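Local coordinates for probable ABC transporter phosphite binding protein PhnD1 (Prochlorococcus marinus str. MIT 9301, PDB 5LQ5) that binds inorganic phosphite strongly, and methylphosphonate and phosphate only very weakly, probably as the periplasmic solute-binding component of an ABC transporter, at residues D20-L25 with D245-K250; K28-Q33 with S228-L233; N116-F121 with A169-A174; L164-A169 with S192-F197. All coordinates share one frame; numbering follows the deposited sequence. Where two conformers were deposited one is given.

Contact 1 of 4, residues D20-L25 with D245-K250; sequences DKRFNL and DMFNAK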
loop_
_atom_site.group_PDB
_atom_site.type_symbol
_atom_site.label_atom_id
_atom_site.label_comp_id
_atom_site.label_asym_id
_atom_site.label_seq_id
_atom_site.Cartn_x
_atom_site.Cartn_y
_atom_site.Cartn_z
ATOM N N ASP A 20 -5.859 -8.941 -9.010
ATOM C CA ASP A 20 -7.010 -9.777 -9.391
ATOM C C ASP A 20 -6.999 -11.092 -8.612
ATOM O O ASP A 20 -8.003 -11.512 -8.031
ATOM C CB ASP A 20 -6.944 -10.126 -10.872
ATOM C CG ASP A 20 -7.389 -9.003 -11.783
ATOM O OD1 ASP A 20 -7.983 -8.015 -11.325
ATOM O OD2 ASP A 20 -7.140 -9.131 -13.009
ATOM N N LYS A 21 -5.851 -11.754 -8.600
ATOM C CA LYS A 21 -5.747 -13.066 -7.928
ATOM C C LYS A 21 -6.067 -12.978 -6.429
ATOM O O LYS A 21 -6.896 -13.739 -5.915
ATOM C CB LYS A 21 -4.363 -13.692 -8.133
ATOM C CG LYS A 21 -4.346 -15.191 -7.869
ATOM C CD LYS A 21 -2.943 -15.759 -7.945
ATOM C CE LYS A 21 -2.948 -17.192 -7.430
ATOM N NZ LYS A 21 -1.594 -17.796 -7.386
ATOM N N ARG A 22 -5.417 -12.028 -5.762
ATOM C CA ARG A 22 -5.579 -11.759 -4.329
ATOM C C ARG A 22 -7.010 -11.418 -3.990
ATOM O O ARG A 22 -7.626 -12.050 -3.083
ATOM C CB ARG A 22 -4.678 -10.593 -3.898
ATOM C CG ARG A 22 -4.726 -10.297 -2.428
ATOM C CD ARG A 22 -3.429 -9.739 -1.976
ATOM N NE ARG A 22 -3.326 -8.335 -2.261
ATOM C CZ ARG A 22 -2.254 -7.610 -1.976
ATOM N NH1 ARG A 22 -1.176 -8.184 -1.450
ATOM N NH2 ARG A 22 -2.261 -6.311 -2.223
ATOM N N PHE A 23 -7.536 -10.385 -4.634
ATOM C CA PHE A 23 -8.833 -9.845 -4.197
ATOM C C PHE A 23 -10.032 -10.655 -4.647
ATOM O O PHE A 23 -11.054 -10.708 -3.964
ATOM C CB PHE A 23 -8.932 -8.345 -4.497
ATOM C CG PHE A 23 -7.976 -7.562 -3.672
ATOM C CD1 PHE A 23 -8.159 -7.428 -2.293
ATOM C CD2 PHE A 23 -6.835 -7.013 -4.246
ATOM C CE1 PHE A 23 -7.229 -6.785 -1.528
ATOM C CE2 PHE A 23 -5.916 -6.333 -3.480
ATOM C CZ PHE A 23 -6.107 -6.227 -2.121
ATOM N N ASN A 24 -9.876 -11.386 -5.735
ATOM C CA ASN A 24 -10.931 -12.341 -6.121
ATOM C C ASN A 24 -10.971 -13.519 -5.126
ATOM O O ASN A 24 -12.080 -13.960 -4.730
ATOM C CB ASN A 24 -10.744 -12.850 -7.551
ATOM C CG ASN A 24 -11.062 -11.806 -8.619
ATOM O OD1 ASN A 24 -11.899 -10.915 -8.449
ATOM N ND2 ASN A 24 -10.414 -11.951 -9.781
ATOM N N LEU A 25 -9.818 -14.036 -4.716
ATOM C CA LEU A 25 -9.811 -15.164 -3.743
ATOM C C LEU A 25 -10.380 -14.742 -2.380
ATOM O O LEU A 25 -11.192 -15.432 -1.762
ATOM C CB LEU A 25 -8.405 -15.715 -3.539
ATOM C CG LEU A 25 -7.840 -16.586 -4.649
ATOM C CD1 LEU A 25 -6.386 -16.898 -4.344
ATOM C CD2 LEU A 25 -8.649 -17.876 -4.810
ATOM N N ASP A 245 -1.235 -15.991 2.271
ATOM C CA ASP A 245 0.077 -15.997 1.572
ATOM C C ASP A 245 0.174 -14.862 0.513
ATOM O O ASP A 245 1.234 -14.265 0.311
ATOM C CB ASP A 245 0.345 -17.336 0.885
ATOM C CG ASP A 245 0.695 -18.470 1.861
ATOM O OD1 ASP A 245 0.948 -18.225 3.077
ATOM O OD2 ASP A 245 0.730 -19.626 1.375
ATOM N N MET A 246 -0.952 -14.558 -0.127
ATOM C CA MET A 246 -1.020 -13.438 -1.098
ATOM C C MET A 246 -0.849 -12.080 -0.446
ATOM O O MET A 246 -0.510 -11.115 -1.146
ATOM C CB MET A 246 -2.335 -13.423 -1.873
ATOM C CG MET A 246 -2.567 -14.587 -2.813
ATOM S SD MET A 246 -1.583 -14.600 -4.305
ATOM C CE MET A 246 -1.713 -12.967 -5.053
ATOM N N PHE A 247 -1.130 -12.011 0.860
ATOM C CA PHE A 247 -0.920 -10.785 1.683
ATOM C C PHE A 247 0.396 -10.824 2.472
ATOM O O PHE A 247 0.682 -9.923 3.254
ATOM C CB PHE A 247 -2.071 -10.590 2.676
ATOM C CG PHE A 247 -3.337 -10.097 2.067
ATOM C CD1 PHE A 247 -3.573 -8.715 1.951
ATOM C CD2 PHE A 247 -4.284 -10.961 1.595
ATOM C CE1 PHE A 247 -4.757 -8.246 1.387
ATOM C CE2 PHE A 247 -5.458 -10.511 1.023
ATOM C CZ PHE A 247 -5.696 -9.139 0.904
ATOM N N ASN A 248 1.177 -11.896 2.277
ATOM C CA ASN A 248 2.492 -12.083 2.957
ATOM C C ASN A 248 2.350 -11.970 4.473
ATOM O O ASN A 248 3.138 -11.314 5.154
ATOM C CB ASN A 248 3.506 -11.058 2.433
ATOM C CG ASN A 248 3.599 -11.067 0.931
ATOM O OD1 ASN A 248 3.394 -10.039 0.282
ATOM N ND2 ASN A 248 3.894 -12.227 0.353
ATOM N N ALA A 249 1.318 -12.637 4.987
ATOM C CA ALA A 249 0.947 -12.516 6.399
ATOM C C ALA A 249 0.444 -13.842 6.930
ATOM O O ALA A 249 -0.133 -14.620 6.186
ATOM C CB ALA A 249 -0.110 -11.460 6.602
ATOM N N LYS A 250 0.685 -14.077 8.214
ATOM C CA LYS A 250 0.159 -15.273 8.933
ATOM C C LYS A 250 -1.263 -15.094 9.439
ATOM O O LYS A 250 -1.969 -16.066 9.727
ATOM C CB LYS A 250 1.108 -15.669 10.080
ATOM C CG LYS A 250 2.562 -15.865 9.640
ATOM C CD LYS A 250 2.750 -17.026 8.669
ATOM C CE LYS A 250 3.957 -16.818 7.766
ATOM N NZ LYS A 250 4.189 -17.984 6.870
#
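Arg22, Met246 and Phe247 carry most of this contact, in which helix 16-34 meets the C-terminal end of helix 238-246 in one lobe of a two-lobed periplasmic binding protein. Helix 238-246 closes in a Schellman motif, with Asn248 at positive phi, and this turn presents a backbone carbonyl to the arginine: Arg22 NH1 donates to Met246 O at 3.0 Å, with an N-H...O angle of 160° and the oxygen close to the guanidinium plane. The same side chain covers one face of the Phe247 ring. Its CD sits 3.6 Å from the Phe247 ring centroid, nearly on the normal, and its guanidinium lies almost parallel to the ring, planes 11° apart, as an off-centre cation-pi stack. A bend at chi3 (81°) turns the group so that it can do both. Met246 folds back through chi2 and chi3, its CE reaching Arg22 CB at 4.0 Å while its SD lies beside Lys21 CD. Trp62 and Phe252 each pack edge-to-face with Phe247, placing it in an aromatic cluster beside the six-stranded sheet. Phe23 joins this cluster, its CE1 3.7 Å from Phe247 CZ.

Contact 2 of 4, residues K28-Q33 with S228-L233; sequences KELSKQ and SVILNL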
loop_
_atom_site.group_PDB
_atom_site.type_symbol
_atom_site.label_atom_id
_atom_site.label_comp_id
_atom_site.label_asym_id
_atom_site.label_seq_id
_atom_site.Cartn_x
_atom_site.Cartn_y
_atom_site.Cartn_z
ATOM N N LYS A 28 -14.221 -14.341 -2.598
ATOM C CA LYS A 28 -14.927 -15.631 -2.629
ATOM C C LYS A 28 -15.053 -16.240 -1.229
ATOM O O LYS A 28 -16.093 -16.789 -0.873
ATOM C CB LYS A 28 -14.273 -16.611 -3.618
ATOM C CG LYS A 28 -14.699 -16.367 -5.065
ATOM C CD LYS A 28 -13.963 -17.282 -6.034
ATOM C CE LYS A 28 -14.146 -16.844 -7.485
ATOM N NZ LYS A 28 -15.286 -17.519 -8.159
ATOM N N GLU A 29 -14.015 -16.102 -0.429
ATOM C CA GLU A 29 -14.019 -16.594 0.955
ATOM C C GLU A 29 -15.003 -15.773 1.812
ATOM O O GLU A 29 -15.784 -16.320 2.578
ATOM C CB GLU A 29 -12.619 -16.587 1.576
ATOM C CG GLU A 29 -12.534 -17.181 2.994
ATOM C CD GLU A 29 -13.037 -18.627 3.082
ATOM O OE1 GLU A 29 -12.956 -19.383 2.072
ATOM O OE2 GLU A 29 -13.519 -19.015 4.178
ATOM N N LEU A 30 -14.946 -14.452 1.712
ATOM C CA LEU A 30 -15.945 -13.617 2.408
ATOM C C LEU A 30 -17.377 -13.982 2.050
ATOM O O LEU A 30 -18.253 -14.076 2.911
ATOM C CB LEU A 30 -15.718 -12.117 2.111
ATOM C CG LEU A 30 -15.035 -11.352 3.230
ATOM C CD1 LEU A 30 -13.670 -11.935 3.568
ATOM C CD2 LEU A 30 -14.929 -9.896 2.791
ATOM N N SER A 31 -17.603 -14.220 0.769
ATOM C CA SER A 31 -18.942 -14.549 0.300
ATOM C C SER A 31 -19.447 -15.857 0.916
ATOM O O SER A 31 -20.605 -15.970 1.295
ATOM C CB SER A 31 -18.983 -14.667 -1.215
ATOM O OG SER A 31 -20.265 -15.092 -1.633
ATOM N N LYS A 32 -18.563 -16.841 1.018
ATOM C CA LYS A 32 -18.928 -18.134 1.634
ATOM C C LYS A 32 -19.302 -17.974 3.120
ATOM O O LYS A 32 -20.310 -18.503 3.583
ATOM C CB LYS A 32 -17.796 -19.139 1.503
ATOM C CG LYS A 32 -17.672 -19.765 0.123
ATOM C CD LYS A 32 -16.568 -20.809 0.085
ATOM C CE LYS A 32 -16.206 -21.185 -1.345
ATOM N NZ LYS A 32 -14.985 -22.028 -1.408
ATOM N N GLN A 33 -18.482 -17.231 3.856
ATOM C CA GLN A 33 -18.670 -17.052 5.304
ATOM C C GLN A 33 -19.782 -16.093 5.696
ATOM O O GLN A 33 -20.457 -16.307 6.714
ATOM C CB GLN A 33 -17.394 -16.624 5.980
ATOM C CG GLN A 33 -16.283 -17.660 5.929
ATOM C CD GLN A 33 -15.238 -17.455 7.031
ATOM O OE1 GLN A 33 -15.573 -17.209 8.198
ATOM N NE2 GLN A 33 -13.964 -17.497 6.659
ATOM N N SER A 228 -14.981 -10.023 12.113
ATOM C CA SER A 228 -14.713 -11.367 12.653
ATOM C C SER A 228 -14.170 -12.332 11.600
ATOM O O SER A 228 -13.184 -13.022 11.828
ATOM C CB SER A 228 -15.985 -11.935 13.290
ATOM O OG SER A 228 -15.678 -13.050 14.095
ATOM N N VAL A 229 -14.790 -12.342 10.432
ATOM C CA VAL A 229 -14.326 -13.221 9.342
ATOM C C VAL A 229 -12.878 -12.909 8.976
ATOM O O VAL A 229 -12.040 -13.790 8.838
ATOM C CB VAL A 229 -15.237 -13.121 8.098
ATOM C CG1 VAL A 229 -14.627 -13.759 6.854
ATOM C CG2 VAL A 229 -16.599 -13.726 8.413
ATOM N N ILE A 230 -12.584 -11.628 8.840
ATOM C CA ILE A 230 -11.231 -11.213 8.416
ATOM C C ILE A 230 -10.199 -11.544 9.521
ATOM O O ILE A 230 -9.130 -12.083 9.248
ATOM C CB ILE A 230 -11.210 -9.716 8.019
ATOM C CG1 ILE A 230 -12.084 -9.478 6.756
ATOM C CG2 ILE A 230 -9.780 -9.233 7.791
ATOM C CD1 ILE A 230 -12.316 -8.010 6.408
ATOM N N LEU A 231 -10.541 -11.242 10.768
ATOM C CA LEU A 231 -9.639 -11.507 11.889
ATOM C C LEU A 231 -9.450 -13.005 12.182
ATOM O O LEU A 231 -8.453 -13.405 12.783
ATOM C CB LEU A 231 -10.141 -10.795 13.148
ATOM C CG LEU A 231 -10.106 -9.271 13.102
ATOM C CD1 LEU A 231 -10.805 -8.707 14.339
ATOM C CD2 LEU A 231 -8.692 -8.742 12.996
ATOM N N ASN A 232 -10.407 -13.815 11.762
ATOM C CA ASN A 232 -10.365 -15.264 12.063
ATOM C C ASN A 232 -9.818 -16.123 10.922
ATOM O O ASN A 232 -9.767 -17.347 11.038
ATOM C CB ASN A 232 -11.732 -15.777 12.512
ATOM C CG ASN A 232 -12.123 -15.275 13.898
ATOM O OD1 ASN A 232 -11.300 -15.165 14.775
ATOM N ND2 ASN A 232 -13.404 -15.027 14.096
ATOM N N LEU A 233 -9.399 -15.489 9.828
ATOM C CA LEU A 233 -8.692 -16.193 8.768
ATOM C C LEU A 233 -7.479 -16.927 9.366
ATOM O O LEU A 233 -6.672 -16.377 10.123
ATOM C CB LEU A 233 -8.263 -15.268 7.624
ATOM C CG LEU A 233 -9.367 -14.753 6.698
ATOM C CD1 LEU A 233 -8.811 -13.669 5.779
ATOM C CD2 LEU A 233 -10.008 -15.854 5.877
HETATM O O HOH W 1 -12.355 -16.610 8.696
#
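Helical segment 28-33 comes nearest to segment 228-233 at Gln33 and Val229, whose CA atoms are 7.1 Å apart; the second segment is helical through Leu231 and then leaves the helix. No direct hydrogen bond joins the two, and side chains fill the interval. Val229 points at the first helix and sets both methyls against Gln33: CG2 is 3.6 Å from Gln33 OE1, and CG1 lies 3.8 Å from Gln33 CD. Gln33 and Val229 lie alongside one another, pointing opposite ways. Deeper in, Leu30 CD1 meets Val229 CG1 at 3.9 Å and also touches Ile230. This is helix-helix packing on one side of the six-stranded sheet in an alpha/beta lobe of the periplasmic binding protein fold, where Ile230 reaches on to Ile81 and Ala82 of strand 79-84. The Gln33 amide is fixed from two directions. Its NE2 donates to Glu29 OE2, one turn back, at 2.9 Å, using the anti lone pair of the carboxylate oxygen, which also bonds His240 of helix 238-246. A water accepts from Gln33 NE2 at 2.7 Å and donates to Val229 O at 2.8 Å, bridging the helices. Beside this bridge, Leu233 CD2 lies against Glu29 CG, 4.1 Å away.

Contact 3 of 4, residues N116-F121 with A169-A174; sequences NLRFTF and AFDAGA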
loop_
_atom_site.group_PDB
_atom_site.type_symbol
_atom_site.label_atom_id
_atom_site.label_comp_id
_atom_site.label_asym_id
_atom_site.label_seq_id
_atom_site.Cartn_x
_atom_site.Cartn_y
_atom_site.Cartn_z
ATOM N N ASN A 116 21.210 14.646 -7.751
ATOM C CA ASN A 116 21.599 14.688 -9.176
ATOM C C ASN A 116 21.453 13.340 -9.893
ATOM O O ASN A 116 22.104 13.086 -10.906
ATOM C CB ASN A 116 23.009 15.283 -9.372
ATOM C CG ASN A 116 23.237 15.841 -10.799
ATOM O OD1 ASN A 116 22.344 16.470 -11.424
ATOM N ND2 ASN A 116 24.456 15.624 -11.318
ATOM N N LEU A 117 20.595 12.466 -9.349
ATOM C CA LEU A 117 20.217 11.227 -10.032
ATOM C C LEU A 117 18.785 11.367 -10.499
ATOM O O LEU A 117 18.026 12.214 -9.995
ATOM C CB LEU A 117 20.348 10.009 -9.123
ATOM C CG LEU A 117 21.760 9.654 -8.642
ATOM C CD1 LEU A 117 21.695 8.403 -7.772
ATOM C CD2 LEU A 117 22.704 9.431 -9.811
ATOM N N ARG A 118 18.415 10.524 -11.451
ATOM C CA ARG A 118 17.029 10.396 -11.894
ATOM C C ARG A 118 16.297 9.483 -10.898
ATOM O O ARG A 118 16.659 8.309 -10.735
ATOM C CB ARG A 118 16.963 9.833 -13.306
ATOM C CG ARG A 118 17.610 10.726 -14.355
ATOM C CD ARG A 118 17.776 9.995 -15.680
ATOM N NE ARG A 118 18.483 8.740 -15.453
ATOM C CZ ARG A 118 18.414 7.681 -16.248
ATOM N NH1 ARG A 118 17.694 7.728 -17.333
ATOM N NH2 ARG A 118 19.053 6.577 -15.943
ATOM N N PHE A 119 15.318 10.032 -10.189
ATOM C CA PHE A 119 14.684 9.339 -9.040
ATOM C C PHE A 119 13.182 9.236 -9.286
ATOM O O PHE A 119 12.543 10.194 -9.729
ATOM C CB PHE A 119 14.938 10.088 -7.717
ATOM C CG PHE A 119 14.409 9.376 -6.526
ATOM C CD1 PHE A 119 15.192 8.446 -5.865
ATOM C CD2 PHE A 119 13.100 9.542 -6.127
ATOM C CE1 PHE A 119 14.697 7.724 -4.781
ATOM C CE2 PHE A 119 12.596 8.847 -5.045
ATOM C CZ PHE A 119 13.377 7.921 -4.387
ATOM N N THR A 120 12.628 8.055 -9.016
ATOM C CA THR A 120 11.160 7.865 -9.061
ATOM C C THR A 120 10.605 7.334 -7.721
ATOM O O THR A 120 11.131 6.408 -7.117
ATOM C CB THR A 120 10.691 6.973 -10.210
ATOM O OG1 THR A 120 9.255 7.036 -10.323
ATOM C CG2 THR A 120 11.132 5.516 -10.069
ATOM N N PHE A 121 9.524 7.944 -7.301
ATOM C CA PHE A 121 8.653 7.434 -6.291
ATOM C C PHE A 121 7.616 6.512 -6.936
ATOM O O PHE A 121 7.534 6.361 -8.165
ATOM C CB PHE A 121 7.881 8.594 -5.652
ATOM C CG PHE A 121 8.728 9.568 -4.861
ATOM C CD1 PHE A 121 9.268 9.224 -3.633
ATOM C CD2 PHE A 121 8.962 10.827 -5.342
ATOM C CE1 PHE A 121 9.982 10.142 -2.903
ATOM C CE2 PHE A 121 9.703 11.730 -4.628
ATOM C CZ PHE A 121 10.209 11.388 -3.425
ATOM N N ALA A 169 15.443 3.488 -16.888
ATOM C CA ALA A 169 14.668 4.725 -17.117
ATOM C C ALA A 169 14.893 5.734 -15.985
ATOM O O ALA A 169 14.839 6.943 -16.197
ATOM C CB ALA A 169 13.166 4.467 -17.239
ATOM N N PHE A 170 15.057 5.198 -14.778
ATOM C CA PHE A 170 15.469 5.950 -13.604
ATOM C C PHE A 170 16.672 5.267 -12.980
ATOM O O PHE A 170 16.899 4.076 -13.165
ATOM C CB PHE A 170 14.343 6.070 -12.589
ATOM C CG PHE A 170 13.244 7.019 -13.021
ATOM C CD1 PHE A 170 13.214 8.326 -12.583
ATOM C CD2 PHE A 170 12.273 6.597 -13.898
ATOM C CE1 PHE A 170 12.228 9.189 -12.989
ATOM C CE2 PHE A 170 11.268 7.453 -14.317
ATOM C CZ PHE A 170 11.250 8.745 -13.846
ATOM N N ASP A 171 17.447 6.043 -12.255
ATOM C CA ASP A 171 18.629 5.529 -11.549
ATOM C C ASP A 171 18.334 4.897 -10.179
ATOM O O ASP A 171 19.084 4.045 -9.690
ATOM C CB ASP A 171 19.623 6.676 -11.328
ATOM C CG ASP A 171 20.115 7.274 -12.604
ATOM O OD1 ASP A 171 20.531 6.492 -13.490
ATOM O OD2 ASP A 171 20.107 8.521 -12.720
ATOM N N ALA A 172 17.270 5.381 -9.541
ATOM C CA ALA A 172 16.952 5.046 -8.167
ATOM C C ALA A 172 15.475 5.228 -7.935
ATOM O O ALA A 172 14.837 6.005 -8.636
ATOM C CB ALA A 172 17.726 5.920 -7.181
ATOM N N GLY A 173 14.963 4.551 -6.913
ATOM C CA GLY A 173 13.576 4.713 -6.492
ATOM C C GLY A 173 13.316 4.156 -5.105
ATOM O O GLY A 173 14.231 3.637 -4.455
ATOM N N ALA A 174 12.100 4.327 -4.623
ATOM C CA ALA A 174 11.661 3.842 -3.333
ATOM C C ALA A 174 10.364 3.116 -3.415
ATOM O O ALA A 174 9.464 3.512 -4.169
ATOM C CB ALA A 174 11.555 4.983 -2.331
#
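Arg118 and Asp171 form a two-pronged salt bridge in the arginine conformer described: NH2 of Arg118 donates to OD1 of Asp171 at 2.9 Å and NE of Arg118 to OD2 of Asp171 at 3.2 Å. Both bonds are nearly straight, and the oxygens lie in the guanidinium plane. The carboxylate, however, is turned 56° from that plane, so both nitrogens approach from above it. Asp171 OD2 also accepts the backbone N-H of Arg118, on its anti side, at 2.9 Å; in this conformer two donors thus grip one oxygen and limit the rotation of the carboxylate. In return, Arg118 O receives both Asp171 N and Ala172 N.

From here the segments run as parallel beta strands, 19° apart, with Phe119 paired to Ala172 and Thr120 to Gly173. Thr120 N donates to Ala172 O at 3.0 Å, while the next bond, Ala174 N to Thr120 O, is weak. On one face the Phe119 ring leans across the neighbouring strand: CD1 meets Ala172 CB at 3.8 Å, and Gly173 CA lies over the ring. On the other, Thr120 CB stands over the centre of the Phe170 ring, 3.7 Å from its centroid.

These strands are adjacent in a five-stranded mixed sheet, between strands 153-154 and 92-97. Helix 158-167 covers the Thr120 and Phe170 side through Leu164, whereas Phe121 packs against Pro133 and Leu137 of helix 127-139.

Contact 4 of 4, residues L164-A169 with S192-F197; sequences LVNSGA and SNLELF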
loop_
_atom_site.group_PDB
_atom_site.type_symbol
_atom_site.label_atom_id
_atom_site.label_comp_id
_atom_site.label_asym_id
_atom_site.label_seq_id
_atom_site.Cartn_x
_atom_site.Cartn_y
_atom_site.Cartn_z
ATOM N N LEU A 164 10.903 0.460 -13.640
ATOM C CA LEU A 164 11.544 1.680 -14.129
ATOM C C LEU A 164 13.017 1.774 -13.743
ATOM O O LEU A 164 13.850 2.188 -14.539
ATOM C CB LEU A 164 10.821 2.921 -13.614
ATOM C CG LEU A 164 9.479 3.247 -14.266
ATOM C CD1 LEU A 164 8.773 4.294 -13.398
ATOM C CD2 LEU A 164 9.602 3.707 -15.721
ATOM N N VAL A 165 13.336 1.420 -12.499
ATOM C CA VAL A 165 14.733 1.484 -12.071
ATOM C C VAL A 165 15.490 0.314 -12.744
ATOM O O VAL A 165 16.610 0.487 -13.218
ATOM C CB VAL A 165 14.900 1.495 -10.558
ATOM C CG1 VAL A 165 16.364 1.679 -10.180
ATOM C CG2 VAL A 165 14.086 2.611 -9.908
ATOM N N ASN A 166 14.848 -0.855 -12.824
ATOM C CA ASN A 166 15.472 -2.040 -13.461
ATOM C C ASN A 166 15.826 -1.826 -14.931
ATOM O O ASN A 166 16.853 -2.298 -15.400
ATOM C CB ASN A 166 14.584 -3.269 -13.372
ATOM C CG ASN A 166 15.371 -4.546 -13.617
ATOM O OD1 ASN A 166 16.306 -4.829 -12.877
ATOM N ND2 ASN A 166 15.023 -5.299 -14.668
ATOM N N SER A 167 14.996 -1.067 -15.643
ATOM C CA SER A 167 15.253 -0.800 -17.075
ATOM C C SER A 167 16.304 0.272 -17.350
ATOM O O SER A 167 16.771 0.435 -18.459
ATOM C CB SER A 167 13.971 -0.383 -17.791
ATOM O OG SER A 167 13.607 0.922 -17.349
ATOM N N GLY A 168 16.605 1.047 -16.329
ATOM C CA GLY A 168 17.486 2.238 -16.435
ATOM C C GLY A 168 16.779 3.520 -16.854
ATOM O O GLY A 168 17.433 4.544 -17.126
ATOM N N ALA A 169 15.443 3.488 -16.888
ATOM C CA ALA A 169 14.668 4.725 -17.117
ATOM C C ALA A 169 14.893 5.734 -15.985
ATOM O O ALA A 169 14.839 6.943 -16.197
ATOM C CB ALA A 169 13.166 4.467 -17.239
ATOM N N SER A 192 16.932 -8.000 -11.896
ATOM C CA SER A 192 18.302 -8.337 -12.344
ATOM C C SER A 192 19.297 -7.199 -12.289
ATOM O O SER A 192 20.471 -7.403 -12.038
ATOM C CB SER A 192 18.298 -8.897 -13.794
ATOM O OG SER A 192 17.526 -10.070 -13.863
ATOM N N ASN A 193 18.825 -5.982 -12.535
ATOM C CA ASN A 193 19.728 -4.808 -12.589
ATOM C C ASN A 193 19.647 -3.914 -11.382
ATOM O O ASN A 193 20.213 -2.821 -11.391
ATOM C CB ASN A 193 19.474 -3.974 -13.823
ATOM C CG ASN A 193 19.494 -4.778 -15.087
ATOM O OD1 ASN A 193 18.550 -4.741 -15.892
ATOM N ND2 ASN A 193 20.557 -5.507 -15.285
ATOM N N LEU A 194 19.011 -4.423 -10.325
ATOM C CA LEU A 194 18.793 -3.685 -9.075
ATOM C C LEU A 194 19.505 -4.195 -7.865
ATOM O O LEU A 194 19.623 -5.412 -7.646
ATOM C CB LEU A 194 17.309 -3.706 -8.688
ATOM C CG LEU A 194 16.390 -3.008 -9.654
ATOM C CD1 LEU A 194 14.961 -3.011 -9.126
ATOM C CD2 LEU A 194 16.874 -1.592 -9.901
ATOM N N GLU A 195 19.881 -3.231 -7.038
ATOM C CA GLU A 195 20.521 -3.474 -5.742
ATOM C C GLU A 195 19.780 -2.706 -4.654
ATOM O O GLU A 195 19.352 -1.565 -4.859
ATOM C CB GLU A 195 21.985 -2.993 -5.733
ATOM C CG GLU A 195 22.947 -3.801 -6.579
ATOM C CD GLU A 195 23.529 -5.027 -5.872
ATOM O OE1 GLU A 195 22.962 -5.509 -4.863
ATOM O OE2 GLU A 195 24.583 -5.514 -6.332
ATOM N N LEU A 196 19.648 -3.328 -3.494
ATOM C CA LEU A 196 19.174 -2.640 -2.278
ATOM C C LEU A 196 20.179 -1.584 -1.848
ATOM O O LEU A 196 21.374 -1.883 -1.640
ATOM C CB LEU A 196 18.888 -3.620 -1.130
ATOM C CG LEU A 196 18.501 -3.023 0.229
ATOM C CD1 LEU A 196 17.090 -2.437 0.143
ATOM C CD2 LEU A 196 18.579 -4.039 1.357
ATOM N N PHE A 197 19.658 -0.384 -1.631
ATOM C CA PHE A 197 20.439 0.809 -1.226
ATOM C C PHE A 197 20.285 1.152 0.240
ATOM O O PHE A 197 21.280 1.395 0.934
ATOM C CB PHE A 197 20.148 2.018 -2.137
ATOM C CG PHE A 197 20.981 3.248 -1.844
ATOM C CD1 PHE A 197 22.333 3.286 -2.132
ATOM C CD2 PHE A 197 20.413 4.383 -1.290
ATOM C CE1 PHE A 197 23.086 4.411 -1.854
ATOM C CE2 PHE A 197 21.155 5.517 -1.049
ATOM C CZ PHE A 197 22.528 5.521 -1.305
#
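A helix end rests here against the start of an edge strand: the last turn of helix 158-167 meets segment 192-197, which leads into strand 194-199 at one border of the five-stranded sheet. The sheet belongs to one alpha/beta lobe of the periplasmic binding protein fold. The helix ends in a Schellman motif, with Gly168 at positive phi and its N bonded back to Val165 O. Across the contact the backbones come closest at Asn166 and Asn193, whose CA atoms are 5.2 Å apart.

Asn166 has the most surface buried by the contact and supplies its polar link. With CG anti to the backbone N (chi1 -162°), its amide is placed beside the loop before the strand, where OD1 accepts the backbone N-H of Asn193 at 2.8 Å. The N-H...O angle is 154°, and the donor is tilted 17° from the plane of the side-chain carbonyl. A side-chain oxygen on the helix therefore holds a main-chain N-H just ahead of the strand. On the strand side, the backbone of Asn193 also bonds that of Lys98, which follows strand 92-97, so the fastened loop is tied to the sheet as well.

The outer carbons of Leu194 lie against the last helical turn, where CG, 3.7 Å from Asn166 OD1, and CD2, 3.6 Å from Asn166 N, are plain van der Waals neighbours of the asparagine. The apolar contact is with Val165. The two side chains meet crosswise, and the packing is tight: Leu194 CD2 is only 3.3 Å from Val165 CG1.

The four contacts fall into two pairs, one in each lobe. Contacts 1 and 2, with centres 13 Å apart, share helix 16-34, which meets successive helices 222-231 and 238-246 beside the six-stranded sheet. Contacts 3 and 4, centres 9 Å apart, share Ala169 and both reach the five-stranded sheet; they touch directly, with Arg118 NH2 2.9 Å from Gly168 O. Contacts 2 and 3 lie about 40 Å apart between centres, on opposite sides of the chain's centre. Along the sequence, contact 2 nests inside contact 1, and both enclose the alternating segments of contacts 3 and 4. One lobe is thus built from both ends of the chain, with phosphite bound between the lobes.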